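Local coordinates for protein L-amino acid deaminase (Proteus vulgaris, PDB 5I39) that probably catalyses the oxidative deamination of L-amino acids as a membrane-bound flavoenzyme carrying flavin-adenine dinucleotide, at residues A[40-45]-A[63-68]. Numbering follows the deposited sequence.
Sequences VVVVGA and VVIVEK. With FAD (flavin-adenine dinucleotide), chain B.
Val63 turns its CG1 onto CG2 of Val42 at 3.8 Å, the two side chains crossing at a slant on the sheet face that helix 47-58 covers. Branching at CB fits such residues to an extended strand, and their methyls fill the layer between sheet and helix. Val64 serves through its backbone: its N donates to Val40 O and its O receives Val42 N at 2.8 Å, while its side chain lies on the other face, against Ile230. Ile65 returns to the helix-covered face. With chi1 at -55° CG1 lies beside the backbone N, which leaves CG2 anti to that nitrogen and against Gly44 O and CB of Ala45, while CG1 packs on CB of Val42; branching at CB thus sends one arm each way. Val66 N bonds to Val42 O, and Val66 O takes Gly44 N at 2.9 Å, extending the parallel ladder past strand 40-43. Its side chain, on the face opposite Ile65, sets CG2 near CG1 of Val41 and CG2 of Val43, a compact beta-branched fit beside the cofactor. The strands and helix 47-58 form the beta-alpha-beta unit of a Rossmann-type dinucleotide-binding fold, with Gly44 apparently the first glycine of a GxGxxG-like turn; lacking a side chain, it lets FAD O4B come within 3.3 Å of Gly44 CA. Glu67 supplies the acidic group that in this fold grips the adenosine ribose. A bend at chi2 (56°) turns its carboxylate back, where OE1 accepts Ala45 N at 2.8 Å, on the anti side, and also FAD O3B at 2.7 Å. OE2 takes FAD O2B at 2.7 Å and Gly69 N, so both oxygens are doubly held. Lys68 lays its aliphatic chain along the adenosine and brings NZ to FAD O2B at 3.1 Å, with Trp242 as cation-pi partner.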
loop_
_atom_site.group_PDB
_atom_site.type_symbol
_atom_site.label_atom_id
_atom_site.label_comp_id
_atom_site.label_asym_id
_atom_site.label_seq_id
_atom_site.Cartn_x
_atom_site.Cartn_y
_atom_site.Cartn_z
ATOM N N VAL A 40 12.758 17.906 8.464
ATOM C CA VAL A 40 12.333 17.322 7.189
ATOM C C VAL A 40 10.900 17.756 6.919
ATOM O O VAL A 40 10.064 17.727 7.823
ATOM C CB VAL A 40 12.378 15.775 7.195
ATOM C CG1 VAL A 40 12.080 15.220 5.804
ATOM C CG2 VAL A 40 13.724 15.265 7.686
ATOM N N VAL A 41 10.625 18.154 5.677
ATOM C CA VAL A 41 9.255 18.380 5.222
ATOM C C VAL A 41 8.884 17.269 4.246
ATOM O O VAL A 41 9.613 16.997 3.291
ATOM C CB VAL A 41 9.070 19.772 4.590
ATOM C CG1 VAL A 41 7.655 19.944 4.044
ATOM C CG2 VAL A 41 9.364 20.847 5.629
ATOM N N VAL A 42 7.749 16.630 4.510
ATOM C CA VAL A 42 7.231 15.549 3.683
ATOM C C VAL A 42 6.025 16.082 2.917
ATOM O O VAL A 42 5.121 16.670 3.506
ATOM C CB VAL A 42 6.821 14.352 4.564
ATOM C CG1 VAL A 42 6.175 13.243 3.740
ATOM C CG2 VAL A 42 8.017 13.807 5.331
ATOM N N VAL A 43 6.037 15.880 1.604
ATOM C CA VAL A 43 4.914 16.241 0.744
ATOM C C VAL A 43 4.019 15.014 0.587
ATOM O O VAL A 43 4.396 14.045 -0.082
ATOM C CB VAL A 43 5.405 16.730 -0.634
ATOM C CG1 VAL A 43 4.231 17.089 -1.536
ATOM C CG2 VAL A 43 6.337 17.925 -0.472
ATOM N N GLY A 44 2.843 15.066 1.213
ATOM C CA GLY A 44 1.827 14.016 1.097
ATOM C C GLY A 44 1.621 13.229 2.382
ATOM O O GLY A 44 2.581 12.714 2.965
ATOM N N ALA A 45 0.360 13.138 2.814
ATOM C CA ALA A 45 -0.034 12.349 3.988
ATOM C C ALA A 45 -0.826 11.096 3.594
ATOM O O ALA A 45 -1.881 10.798 4.162
ATOM C CB ALA A 45 -0.825 13.201 4.970
ATOM N N VAL A 63 9.602 16.558 12.009
ATOM C CA VAL A 63 8.982 16.328 10.707
ATOM C C VAL A 63 7.653 17.053 10.619
ATOM O O VAL A 63 6.831 16.981 11.535
ATOM C CB VAL A 63 8.755 14.828 10.421
ATOM C CG1 VAL A 63 8.172 14.631 9.027
ATOM C CG2 VAL A 63 10.055 14.044 10.549
ATOM N N VAL A 64 7.459 17.742 9.498
ATOM C CA VAL A 64 6.173 18.302 9.124
ATOM C C VAL A 64 5.747 17.664 7.808
ATOM O O VAL A 64 6.531 17.611 6.863
ATOM C CB VAL A 64 6.243 19.838 8.975
ATOM C CG1 VAL A 64 5.007 20.400 8.278
ATOM C CG2 VAL A 64 6.402 20.488 10.341
ATOM N N ILE A 65 4.505 17.186 7.759
ATOM C CA ILE A 65 3.888 16.740 6.514
ATOM C C ILE A 65 2.930 17.831 6.060
ATOM O O ILE A 65 2.135 18.335 6.860
ATOM C CB ILE A 65 3.097 15.418 6.654
ATOM C CG1 ILE A 65 3.978 14.311 7.247
ATOM C CG2 ILE A 65 2.531 14.998 5.295
ATOM C CD1 ILE A 65 3.285 12.977 7.433
ATOM N N VAL A 66 2.992 18.170 4.776
ATOM C CA VAL A 66 1.986 19.030 4.159
ATOM C C VAL A 66 1.155 18.182 3.195
ATOM O O VAL A 66 1.698 17.395 2.414
ATOM C CB VAL A 66 2.596 20.295 3.503
ATOM C CG1 VAL A 66 3.225 21.171 4.575
ATOM C CG2 VAL A 66 3.606 19.964 2.410
ATOM N N GLU A 67 -0.164 18.333 3.295
ATOM C CA GLU A 67 -1.132 17.511 2.580
ATOM C C GLU A 67 -2.166 18.442 1.953
ATOM O O GLU A 67 -2.816 19.219 2.656
ATOM C CB GLU A 67 -1.790 16.527 3.558
ATOM C CG GLU A 67 -3.058 15.837 3.065
ATOM C CD GLU A 67 -2.872 15.098 1.759
ATOM O OE1 GLU A 67 -2.051 14.156 1.723
ATOM O OE2 GLU A 67 -3.559 15.458 0.775
ATOM N N LYS A 68 -2.314 18.359 0.634
ATOM C CA LYS A 68 -3.173 19.281 -0.118
ATOM C C LYS A 68 -4.662 19.084 0.185
ATOM O O LYS A 68 -5.435 20.033 0.093
ATOM C CB LYS A 68 -2.903 19.176 -1.629
ATOM C CG LYS A 68 -3.321 17.864 -2.275
ATOM C CD LYS A 68 -3.104 17.870 -3.782
ATOM C CE LYS A 68 -3.414 16.519 -4.410
ATOM N NZ LYS A 68 -4.781 16.009 -4.104
HETATM P PA FAD B . -1.518 8.434 -1.592
HETATM O O1A FAD B . -2.371 8.740 -2.829
HETATM O O2A FAD B . -2.234 7.625 -0.526
HETATM O O5B FAD B . -1.031 9.762 -0.867
HETATM C C5B FAD B . -0.360 10.813 -1.548
HETATM C C4B FAD B . -0.851 12.096 -0.903
HETATM O O4B FAD B . -0.087 13.200 -1.428
HETATM C C3B FAD B . -2.320 12.374 -1.229
HETATM O O3B FAD B . -3.084 12.404 -0.024
HETATM C C2B FAD B . -2.253 13.719 -1.969
HETATM O O2B FAD B . -3.396 14.562 -1.732
HETATM C C1B FAD B . -0.952 14.314 -1.462
HETATM N N9A FAD B . -0.320 15.305 -2.340
HETATM C C8A FAD B . -0.051 15.169 -3.623
HETATM N N7A FAD B . 0.590 16.247 -4.120
HETATM C C5A FAD B . 0.709 17.076 -3.091
HETATM C C6A FAD B . 1.275 18.406 -2.890
HETATM N N6A FAD B . 1.842 19.069 -3.918
HETATM N N1A FAD B . 1.223 18.952 -1.659
HETATM C C2A FAD B . 0.683 18.297 -0.623
HETATM N N3A FAD B . 0.124 17.086 -0.730
HETATM C C4A FAD B . 0.127 16.464 -1.915
HETATM N N1 FAD B . -1.301 -1.861 -2.152
HETATM C C2 FAD B . -1.147 -2.981 -1.439
HETATM O O2 FAD B . -0.080 -3.133 -0.817
HETATM N N3 FAD B . -2.120 -3.924 -1.402
HETATM C C4 FAD B . -3.275 -3.841 -2.070
HETATM O O4 FAD B . -4.125 -4.715 -1.978
HETATM C C4X FAD B . -3.517 -2.651 -2.898
HETATM N N5 FAD B . -4.628 -2.483 -3.664
HETATM C C5X FAD B . -4.865 -1.304 -4.248
HETATM C C6 FAD B . -6.093 -1.029 -4.854
HETATM C C7 FAD B . -6.378 0.213 -5.413
HETATM C C7M FAD B . -7.735 0.497 -6.016
HETATM C C8 FAD B . -5.357 1.270 -5.387
HETATM C C8M FAD B . -5.624 2.647 -5.945
HETATM C C9 FAD B . -4.121 0.990 -4.801
HETATM C C9A FAD B . -3.835 -0.249 -4.239
HETATM N N10 FAD B . -2.594 -0.526 -3.653
HETATM C C10 FAD B . -2.423 -1.663 -2.867
HETATM C "C1'" FAD B . -1.514 0.440 -3.687
HETATM C "C2'" FAD B . -1.465 1.343 -2.506
HETATM O "O2'" FAD B . -2.793 1.733 -2.168
HETATM C "C3'" FAD B . -0.604 2.541 -2.893
HETATM O "O3'" FAD B . 0.661 2.118 -3.465
HETATM C "C4'" FAD B . -0.291 3.449 -1.728
HETATM O "O4'" FAD B . -1.501 3.791 -1.026
HETATM C "C5'" FAD B . 0.384 4.712 -2.233
HETATM O "O5'" FAD B . 0.597 5.542 -1.090
HETATM P P FAD B . 1.083 7.070 -1.321
HETATM O O1P FAD B . 1.282 7.666 0.040
HETATM O O2P FAD B . 2.205 7.093 -2.336
HETATM O O3P FAD B . -0.167 7.736 -2.118
#